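Local coordinates for protein putative beta-glucosidase (Bifidobacterium adolescentis, PDB 5WAB) that acts as a family 3 glycoside hydrolase with beta-glucosidase activity, and probably also releases terminal arabinopyranose from ginsenoside Rb2, at residues E178-A183 against V524-R529; A593-P598 against F627-E632; D636-A641 against D664-A669. One frame throughout, in Å; residues are numbered along the deposited sequence.

Interaction 1 of 3, residues E178-A183 against V524-R529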
loop_
_atom_site.group_PDB
_atom_site.type_symbol
_atom_site.label_atom_id
_atom_site.label_comp_id
_atom_site.label_asym_id
_atom_site.label_seq_id
_atom_site.Cartn_x
_atom_site.Cartn_y
_atom_site.Cartn_z
ATOM N N GLU A 178 1.200 -3.207 -16.333
ATOM C CA GLU A 178 0.582 -1.929 -15.992
ATOM C C GLU A 178 -0.002 -1.880 -14.586
ATOM O O GLU A 178 -0.114 -0.786 -14.019
ATOM C CB GLU A 178 -0.519 -1.570 -16.997
ATOM C CG GLU A 178 -0.046 -1.388 -18.431
ATOM C CD GLU A 178 -1.105 -0.763 -19.319
ATOM O OE1 GLU A 178 -1.979 -0.049 -18.785
ATOM O OE2 GLU A 178 -1.077 -1.003 -20.546
ATOM N N ILE A 179 -0.399 -3.018 -14.009
ATOM C CA ILE A 179 -1.074 -3.046 -12.709
ATOM C C ILE A 179 -0.156 -3.576 -11.609
ATOM O O ILE A 179 0.100 -2.889 -10.619
ATOM C CB ILE A 179 -2.389 -3.855 -12.773
ATOM C CG1 ILE A 179 -3.312 -3.327 -13.881
ATOM C CG2 ILE A 179 -3.074 -3.842 -11.416
ATOM C CD1 ILE A 179 -3.735 -1.882 -13.723
ATOM N N TYR A 180 0.340 -4.802 -11.760
ATOM C CA TYR A 180 0.979 -5.494 -10.646
ATOM C C TYR A 180 2.484 -5.285 -10.574
ATOM O O TYR A 180 3.077 -5.550 -9.521
ATOM C CB TYR A 180 0.651 -6.992 -10.728
ATOM C CG TYR A 180 -0.845 -7.212 -10.762
ATOM C CD1 TYR A 180 -1.585 -7.217 -9.587
ATOM C CD2 TYR A 180 -1.527 -7.353 -11.968
ATOM C CE1 TYR A 180 -2.952 -7.386 -9.603
ATOM C CE2 TYR A 180 -2.907 -7.526 -11.995
ATOM C CZ TYR A 180 -3.612 -7.536 -10.804
ATOM O OH TYR A 180 -4.978 -7.701 -10.801
ATOM N N PHE A 181 3.100 -4.752 -11.625
ATOM C CA PHE A 181 4.538 -4.495 -11.639
ATOM C C PHE A 181 4.918 -3.058 -11.277
ATOM O O PHE A 181 5.896 -2.878 -10.542
ATOM C CB PHE A 181 5.135 -4.842 -13.010
ATOM C CG PHE A 181 5.382 -6.313 -13.216
ATOM C CD1 PHE A 181 5.188 -7.219 -12.183
ATOM C CD2 PHE A 181 5.777 -6.796 -14.456
ATOM C CE1 PHE A 181 5.415 -8.577 -12.374
ATOM C CE2 PHE A 181 5.995 -8.152 -14.656
ATOM C CZ PHE A 181 5.816 -9.040 -13.613
ATOM N N PRO A 182 4.219 -2.016 -11.775
ATOM C CA PRO A 182 4.774 -0.649 -11.671
ATOM C C PRO A 182 5.169 -0.209 -10.269
ATOM O O PRO A 182 6.132 0.559 -10.132
ATOM C CB PRO A 182 3.647 0.225 -12.233
ATOM C CG PRO A 182 2.989 -0.640 -13.212
ATOM C CD PRO A 182 2.986 -2.012 -12.586
ATOM N N ALA A 183 4.450 -0.637 -9.226
ATOM C CA ALA A 183 4.850 -0.280 -7.868
ATOM C C ALA A 183 6.186 -0.915 -7.504
ATOM O O ALA A 183 7.054 -0.260 -6.914
ATOM C CB ALA A 183 3.768 -0.696 -6.872
ATOM N N VAL A 524 -6.527 -4.867 -17.136
ATOM C CA VAL A 524 -6.045 -3.663 -16.462
ATOM C C VAL A 524 -7.159 -2.902 -15.767
ATOM O O VAL A 524 -6.874 -1.931 -15.056
ATOM C CB VAL A 524 -5.302 -2.710 -17.419
ATOM C CG1 VAL A 524 -4.044 -3.387 -17.982
ATOM C CG2 VAL A 524 -6.222 -2.233 -18.537
ATOM N N PHE A 525 -8.416 -3.328 -15.922
ATOM C CA PHE A 525 -9.557 -2.594 -15.367
ATOM C C PHE A 525 -9.808 -3.059 -13.936
ATOM O O PHE A 525 -10.728 -3.820 -13.634
ATOM C CB PHE A 525 -10.782 -2.753 -16.259
ATOM C CG PHE A 525 -10.614 -2.129 -17.617
ATOM C CD1 PHE A 525 -10.839 -0.772 -17.803
ATOM C CD2 PHE A 525 -10.190 -2.887 -18.700
ATOM C CE1 PHE A 525 -10.671 -0.188 -19.050
ATOM C CE2 PHE A 525 -10.023 -2.309 -19.951
ATOM C CZ PHE A 525 -10.263 -0.962 -20.126
ATOM N N VAL A 526 -8.971 -2.555 -13.036
ATOM C CA VAL A 526 -9.009 -2.883 -11.618
ATOM C C VAL A 526 -9.436 -1.642 -10.852
ATOM O O VAL A 526 -8.906 -0.548 -11.089
ATOM C CB VAL A 526 -7.639 -3.386 -11.132
ATOM C CG1 VAL A 526 -7.661 -3.634 -9.634
ATOM C CG2 VAL A 526 -7.253 -4.652 -11.885
ATOM N N GLY A 527 -10.395 -1.808 -9.946
ATOM C CA GLY A 527 -10.802 -0.693 -9.106
ATOM C C GLY A 527 -11.413 0.428 -9.920
ATOM O O GLY A 527 -12.199 0.203 -10.847
ATOM N N TYR A 528 -11.010 1.663 -9.599
ATOM C CA TYR A 528 -11.591 2.822 -10.271
ATOM C C TYR A 528 -11.295 2.832 -11.763
ATOM O O TYR A 528 -12.029 3.475 -12.522
ATOM C CB TYR A 528 -11.081 4.123 -9.643
ATOM C CG TYR A 528 -9.677 4.478 -10.053
ATOM C CD1 TYR A 528 -8.584 3.892 -9.430
ATOM C CD2 TYR A 528 -9.439 5.401 -11.066
ATOM C CE1 TYR A 528 -7.292 4.211 -9.804
ATOM C CE2 TYR A 528 -8.146 5.727 -11.448
ATOM C CZ TYR A 528 -7.078 5.124 -10.814
ATOM O OH TYR A 528 -5.790 5.438 -11.182
ATOM N N ARG A 529 -10.255 2.121 -12.201
ATOM C CA ARG A 529 -10.001 2.010 -13.631
ATOM C C ARG A 529 -11.204 1.427 -14.359
ATOM O O ARG A 529 -11.480 1.804 -15.502
ATOM C CB ARG A 529 -8.764 1.147 -13.872
ATOM C CG ARG A 529 -7.468 1.854 -13.592
ATOM C CD ARG A 529 -6.287 0.887 -13.614
ATOM N NE ARG A 529 -5.021 1.595 -13.754
ATOM C CZ ARG A 529 -4.394 2.210 -12.757
ATOM N NH1 ARG A 529 -4.910 2.210 -11.536
ATOM N NH2 ARG A 529 -3.247 2.831 -12.983
#

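Interaction 2 of 3, residues A593-P598 against F627-E632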
loop_
_atom_site.group_PDB
_atom_site.type_symbol
_atom_site.label_atom_id
_atom_site.label_comp_id
_atom_site.label_asym_id
_atom_site.label_seq_id
_atom_site.Cartn_x
_atom_site.Cartn_y
_atom_site.Cartn_z
ATOM N N ALA A 593 -7.514 4.497 -28.378
ATOM C CA ALA A 593 -6.224 3.889 -28.672
ATOM C C ALA A 593 -6.418 2.516 -29.299
ATOM O O ALA A 593 -7.526 1.973 -29.345
ATOM C CB ALA A 593 -5.360 3.774 -27.407
ATOM N N ALA A 594 -5.311 1.946 -29.782
ATOM C CA ALA A 594 -5.342 0.618 -30.378
ATOM C C ALA A 594 -5.616 -0.471 -29.357
ATOM O O ALA A 594 -5.906 -1.605 -29.751
ATOM C CB ALA A 594 -4.023 0.325 -31.094
ATOM N N VAL A 595 -5.508 -0.166 -28.066
ATOM C CA VAL A 595 -5.823 -1.106 -27.002
ATOM C C VAL A 595 -6.854 -0.475 -26.077
ATOM O O VAL A 595 -7.044 0.745 -26.052
ATOM C CB VAL A 595 -4.571 -1.534 -26.206
ATOM C CG1 VAL A 595 -3.540 -2.148 -27.137
ATOM C CG2 VAL A 595 -3.980 -0.338 -25.463
ATOM N N ALA A 596 -7.527 -1.335 -25.316
ATOM C CA ALA A 596 -8.472 -0.877 -24.306
ATOM C C ALA A 596 -7.725 -0.229 -23.145
ATOM O O ALA A 596 -6.735 -0.777 -22.645
ATOM C CB ALA A 596 -9.321 -2.044 -23.811
ATOM N N ARG A 597 -8.187 0.946 -22.729
ATOM C CA ARG A 597 -7.565 1.704 -21.656
ATOM C C ARG A 597 -8.635 2.302 -20.756
ATOM O O ARG A 597 -9.719 2.665 -21.229
ATOM C CB ARG A 597 -6.669 2.826 -22.206
ATOM C CG ARG A 597 -5.630 2.360 -23.217
ATOM C CD ARG A 597 -4.522 3.383 -23.359
ATOM N NE ARG A 597 -3.814 3.562 -22.096
ATOM C CZ ARG A 597 -2.894 4.492 -21.886
ATOM N NH1 ARG A 597 -2.573 5.333 -22.857
ATOM N NH2 ARG A 597 -2.304 4.587 -20.702
ATOM N N PRO A 598 -8.365 2.398 -19.454
ATOM C CA PRO A 598 -9.282 3.108 -18.554
ATOM C C PRO A 598 -9.444 4.561 -18.970
ATOM O O PRO A 598 -8.571 5.151 -19.610
ATOM C CB PRO A 598 -8.595 3.002 -17.188
ATOM C CG PRO A 598 -7.670 1.828 -17.319
ATOM C CD PRO A 598 -7.214 1.825 -18.737
ATOM N N PHE A 627 1.912 8.598 -20.312
ATOM C CA PHE A 627 1.044 8.498 -21.479
ATOM C C PHE A 627 1.169 7.163 -22.199
ATOM O O PHE A 627 0.583 6.997 -23.276
ATOM C CB PHE A 627 1.346 9.631 -22.464
ATOM C CG PHE A 627 1.260 11.001 -21.856
ATOM C CD1 PHE A 627 0.039 11.646 -21.743
ATOM C CD2 PHE A 627 2.400 11.651 -21.415
ATOM C CE1 PHE A 627 -0.045 12.901 -21.186
ATOM C CE2 PHE A 627 2.324 12.910 -20.857
ATOM C CZ PHE A 627 1.098 13.537 -20.743
ATOM N N ALA A 628 1.897 6.202 -21.640
ATOM C CA ALA A 628 2.242 4.980 -22.350
ATOM C C ALA A 628 1.514 3.778 -21.765
ATOM O O ALA A 628 1.435 3.616 -20.544
ATOM C CB ALA A 628 3.751 4.732 -22.302
ATOM N N TYR A 629 1.019 2.915 -22.643
ATOM C CA TYR A 629 0.510 1.615 -22.243
ATOM C C TYR A 629 1.504 0.542 -22.654
ATOM O O TYR A 629 2.408 0.779 -23.455
ATOM C CB TYR A 629 -0.868 1.329 -22.861
ATOM C CG TYR A 629 -0.927 1.385 -24.381
ATOM C CD1 TYR A 629 -0.537 0.298 -25.159
ATOM C CD2 TYR A 629 -1.388 2.527 -25.038
ATOM C CE1 TYR A 629 -0.600 0.345 -26.543
ATOM C CE2 TYR A 629 -1.451 2.584 -26.422
ATOM C CZ TYR A 629 -1.055 1.490 -27.168
ATOM O OH TYR A 629 -1.124 1.539 -28.541
ATOM N N TRP A 630 1.333 -0.646 -22.086
ATOM C CA TRP A 630 2.133 -1.780 -22.509
ATOM C C TRP A 630 1.521 -2.391 -23.762
ATOM O O TRP A 630 0.338 -2.744 -23.778
ATOM C CB TRP A 630 2.229 -2.825 -21.398
ATOM C CG TRP A 630 3.161 -3.929 -21.762
ATOM C CD1 TRP A 630 2.832 -5.150 -22.272
ATOM C CD2 TRP A 630 4.587 -3.896 -21.685
ATOM N NE1 TRP A 630 3.965 -5.889 -22.499
ATOM C CE2 TRP A 630 5.058 -5.141 -22.146
ATOM C CE3 TRP A 630 5.513 -2.940 -21.255
ATOM C CZ2 TRP A 630 6.415 -5.453 -22.200
ATOM C CZ3 TRP A 630 6.855 -3.248 -21.304
ATOM C CH2 TRP A 630 7.297 -4.497 -21.773
ATOM N N SER A 631 2.326 -2.526 -24.806
ATOM C CA SER A 631 1.884 -3.145 -26.046
ATOM C C SER A 631 2.471 -4.545 -26.125
ATOM O O SER A 631 3.693 -4.706 -26.167
ATOM C CB SER A 631 2.306 -2.327 -27.264
ATOM O OG SER A 631 1.999 -3.019 -28.465
ATOM N N GLU A 632 1.602 -5.554 -26.161
ATOM C CA GLU A 632 2.094 -6.908 -26.359
ATOM C C GLU A 632 2.564 -7.107 -27.788
ATOM O O GLU A 632 3.355 -8.015 -28.054
ATOM C CB GLU A 632 1.011 -7.928 -26.004
ATOM C CG GLU A 632 0.556 -7.850 -24.561
ATOM C CD GLU A 632 -0.459 -8.916 -24.202
ATOM O OE1 GLU A 632 -0.653 -9.854 -25.010
ATOM O OE2 GLU A 632 -1.061 -8.816 -23.107
#

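Interaction 3 of 3, residues D636-A641 against D664-A669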
loop_
_atom_site.group_PDB
_atom_site.type_symbol
_atom_site.label_atom_id
_atom_site.label_comp_id
_atom_site.label_asym_id
_atom_site.label_seq_id
_atom_site.Cartn_x
_atom_site.Cartn_y
_atom_site.Cartn_z
ATOM N N ASP A 636 6.762 -3.867 -25.346
ATOM C CA ASP A 636 7.405 -2.688 -24.783
ATOM C C ASP A 636 6.342 -1.627 -24.543
ATOM O O ASP A 636 5.220 -1.719 -25.049
ATOM C CB ASP A 636 8.510 -2.158 -25.710
ATOM C CG ASP A 636 9.499 -1.248 -24.998
ATOM O OD1 ASP A 636 9.314 -0.986 -23.788
ATOM O OD2 ASP A 636 10.482 -0.817 -25.647
ATOM N N TRP A 637 6.706 -0.623 -23.754
ATOM C CA TRP A 637 5.836 0.528 -23.579
ATOM C C TRP A 637 5.678 1.268 -24.904
ATOM O O TRP A 637 6.566 1.252 -25.759
ATOM C CB TRP A 637 6.400 1.453 -22.501
ATOM C CG TRP A 637 6.464 0.778 -21.164
ATOM C CD1 TRP A 637 7.566 0.238 -20.566
ATOM C CD2 TRP A 637 5.363 0.535 -20.274
ATOM N NE1 TRP A 637 7.223 -0.308 -19.351
ATOM C CE2 TRP A 637 5.878 -0.144 -19.151
ATOM C CE3 TRP A 637 3.995 0.832 -20.317
ATOM C CZ2 TRP A 637 5.071 -0.534 -18.076
ATOM C CZ3 TRP A 637 3.194 0.447 -19.247
ATOM C CH2 TRP A 637 3.737 -0.226 -18.141
ATOM N N HIS A 638 4.518 1.898 -25.086
ATOM C CA HIS A 638 4.215 2.587 -26.335
ATOM C C HIS A 638 3.405 3.840 -26.041
ATOM O O HIS A 638 2.344 3.761 -25.418
ATOM C CB HIS A 638 3.454 1.674 -27.305
ATOM C CG HIS A 638 3.158 2.313 -28.629
ATOM N ND1 HIS A 638 1.889 2.375 -29.163
ATOM C CD2 HIS A 638 3.969 2.939 -29.516
ATOM C CE1 HIS A 638 1.932 2.998 -30.327
ATOM N NE2 HIS A 638 3.181 3.354 -30.563
ATOM N N VAL A 639 3.909 4.988 -26.490
ATOM C CA VAL A 639 3.160 6.237 -26.486
ATOM C C VAL A 639 2.585 6.412 -27.882
ATOM O O VAL A 639 3.329 6.516 -28.864
ATOM C CB VAL A 639 4.031 7.439 -26.084
ATOM C CG1 VAL A 639 3.213 8.710 -26.126
ATOM C CG2 VAL A 639 4.584 7.254 -24.687
ATOM N N GLU A 640 1.259 6.407 -27.965
ATOM C CA GLU A 640 0.542 6.532 -29.223
ATOM C C GLU A 640 0.280 8.000 -29.540
ATOM O O GLU A 640 -0.070 8.786 -28.655
ATOM C CB GLU A 640 -0.764 5.739 -29.131
ATOM C CG GLU A 640 -1.384 5.329 -30.445
ATOM C CD GLU A 640 -2.593 4.433 -30.250
ATOM O OE1 GLU A 640 -2.472 3.410 -29.541
ATOM O OE2 GLU A 640 -3.668 4.755 -30.793
ATOM N N ALA A 641 0.456 8.369 -30.805
ATOM C CA ALA A 641 0.207 9.744 -31.217
ATOM C C ALA A 641 -1.263 10.095 -31.050
ATOM O O ALA A 641 -2.148 9.278 -31.316
ATOM C CB ALA A 641 0.621 9.952 -32.671
ATOM N N ASP A 664 3.416 13.304 -30.054
ATOM C CA ASP A 664 3.851 12.836 -31.369
ATOM C C ASP A 664 3.815 11.320 -31.516
ATOM O O ASP A 664 3.785 10.828 -32.648
ATOM C CB ASP A 664 5.278 13.296 -31.676
ATOM C CG ASP A 664 5.474 14.780 -31.492
ATOM O OD1 ASP A 664 4.471 15.525 -31.458
ATOM O OD2 ASP A 664 6.648 15.203 -31.416
ATOM N N GLY A 665 3.803 10.576 -30.420
ATOM C CA GLY A 665 4.077 9.146 -30.502
ATOM C C GLY A 665 5.565 8.852 -30.477
ATOM O O GLY A 665 6.400 9.658 -30.890
ATOM N N ASP A 666 5.905 7.657 -29.998
ATOM C CA ASP A 666 7.308 7.300 -29.790
ATOM C C ASP A 666 7.990 6.743 -31.029
ATOM O O ASP A 666 9.161 6.373 -30.950
ATOM C CB ASP A 666 7.445 6.309 -28.626
ATOM C CG ASP A 666 6.613 5.062 -28.812
ATOM O OD1 ASP A 666 6.282 4.717 -29.965
ATOM O OD2 ASP A 666 6.299 4.412 -27.800
ATOM N N GLY A 667 7.282 6.645 -32.151
ATOM C CA GLY A 667 7.906 6.251 -33.394
ATOM C C GLY A 667 8.214 4.779 -33.557
ATOM O O GLY A 667 8.821 4.412 -34.568
ATOM N N LYS A 668 7.812 3.923 -32.619
ATOM C CA LYS A 668 8.096 2.496 -32.743
ATOM C C LYS A 668 7.379 1.905 -33.951
ATOM O O LYS A 668 6.166 2.062 -34.111
ATOM C CB LYS A 668 7.703 1.746 -31.468
ATOM C CG LYS A 668 8.559 2.074 -30.248
ATOM C CD LYS A 668 8.171 1.205 -29.058
ATOM C CE LYS A 668 8.959 1.585 -27.811
ATOM N NZ LYS A 668 8.567 2.902 -27.245
ATOM N N ALA A 669 8.138 1.200 -34.786
ATOM C CA ALA A 669 7.631 0.590 -36.005
ATOM C C ALA A 669 7.593 -0.928 -35.878
ATOM O O ALA A 669 8.249 -1.531 -35.024
ATOM C CB ALA A 669 8.486 0.990 -37.214
#

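Interaction 1 of 3, residues E178-A183 against V524-R529
Ile179 puts its CD1 methyl against the backbone of Val524, 3.4 Å from Val524 O, and this is the tight end of a contact that is mostly van der Waals. The same methyl lies 3.7 Å from Arg529 NE, meeting the guanidinium obliquely, while the isoleucine and arginine side chains run antiparallel alongside one another. With CG1 of Ile179 anti to the carbonyl carbon (chi1 -55°), that branch is sent toward Val524, and the CG2 branch is left to lie over the centre of the Tyr180 ring and to approach Val526 CG2 at 4.3 Å. The margins are looser: Val526 CG2 stands 4.0 Å from Tyr180 OH, and Val524 CG1 is equally far from Glu178 OE1. All six touching residues are buried, so the slack side faces more protein and not solvent. The buried charges are met outside the two segments: Arg529 forms salt bridges with Asp128 and Glu601, and Glu178 OE2 takes Arg174 NE and the backbone N of Trp630. The contact joins helix 173-180, in the N-terminal TIM-barrel-type family region, to the loop leading into helix 528-531, with helix 129-144 touching both segments.

Interaction 2 of 3, residues A593-P598 against F627-E632
This is a CH-pi and aliphatic contact within the fibronectin type III-like domain, where the loop between strands 580-590 and 601-610 closes over Tyr629 of the beta hairpin strand 628-631. Val595 supplies the central piece: its CG2 methyl sits over one face of the Tyr629 ring, 3.5 Å from the centroid and only 10° off the ring normal. CG1 of Val595 reaches farther out, to Tyr629 CE1 at 3.9 Å. Tyr629 points from the strand toward the loop, with CG between the backbone N and the carbonyl carbon (chi1 57°). Ala593 CB approaches Tyr629 CE2 obliquely at 4.2 Å, and Ala594 CB is near the hydroxyl. That hydroxyl is bonded beyond the contact to Glu640 and His638, which would hold the ring's outer end in place. Arg597 crosses the tyrosine at about a right angle, its guanidinium plane turned 63° from the ring, so the two do not stack flat. Arg597 CD lies 3.7 Å from Tyr629 CD2, and the bend at chi3 beyond it lays one guanidinium face against Tyr629 CB. Arg597 NH1 lies at the phenol edge, in the ring plane. Phe627 O sits at the guanidinium edge, 3.6 Å from Arg597 NH1, too long for a hydrogen bond.

Interaction 3 of 3, residues D636-A641 against D664-A669
The imidazole of His638 has the Glu640 backbone N above one face, offset toward the rim, and Asp666 OD1 at its edge, 3.0 Å from His638 CD2. Ring and carboxylate planes are 50° apart, and NE2 makes no hydrogen bond to this oxygen; ND1 is bonded to Tyr629 OH. The other carboxylate oxygen, Asp666 OD2, is gripped from opposite faces of its plane: Val639 N donates to OD2 at 2.8 Å, and Lys668 NZ forms a salt bridge of the same length. Lys668 runs extended and then turns at its last torsion (chi4 70°), which also lets NZ donate to Trp637 O at 3.0 Å. Asp636 OD2 lies near Lys668 CE, too far from the ammonium to pair with it directly. The backbones add a bond from Asp666 N to Val639 O, at 3.0 Å, and the same carbonyl receives a CA-H...O contact from Gly665, whose CA lies 3.2 Å from Val639 O. Asp666 OD1 accepts from Lys668 N, closing an Asx turn. This turn shapes the loop after strand 654-663, and the Asp666 and Lys668 bonds dock it onto the hairpin strand 636-639, at the surface of the fibronectin type III-like domain.

Interaction 1 is core: wholly buried, mostly van der Waals between its segments, its charges paired with outside residues, and it joins the glycosyl hydrolase family 3 N- and C-terminal domain regions. Interaction 2 is partly buried and dominated by a methyl over an aromatic face, while interaction 3, at the surface, relies on hydrogen bonds and a salt bridge. Interactions 2 and 3 hold the two strands of one antiparallel hairpin, 628-631 and 636-639, from different loops; backbone pairing of Tyr629 with His638 connects them. The hairpin also reaches interaction 1, where Glu178 CG packs on Trp637, tying the fibronectin-like domain to helix 173-180.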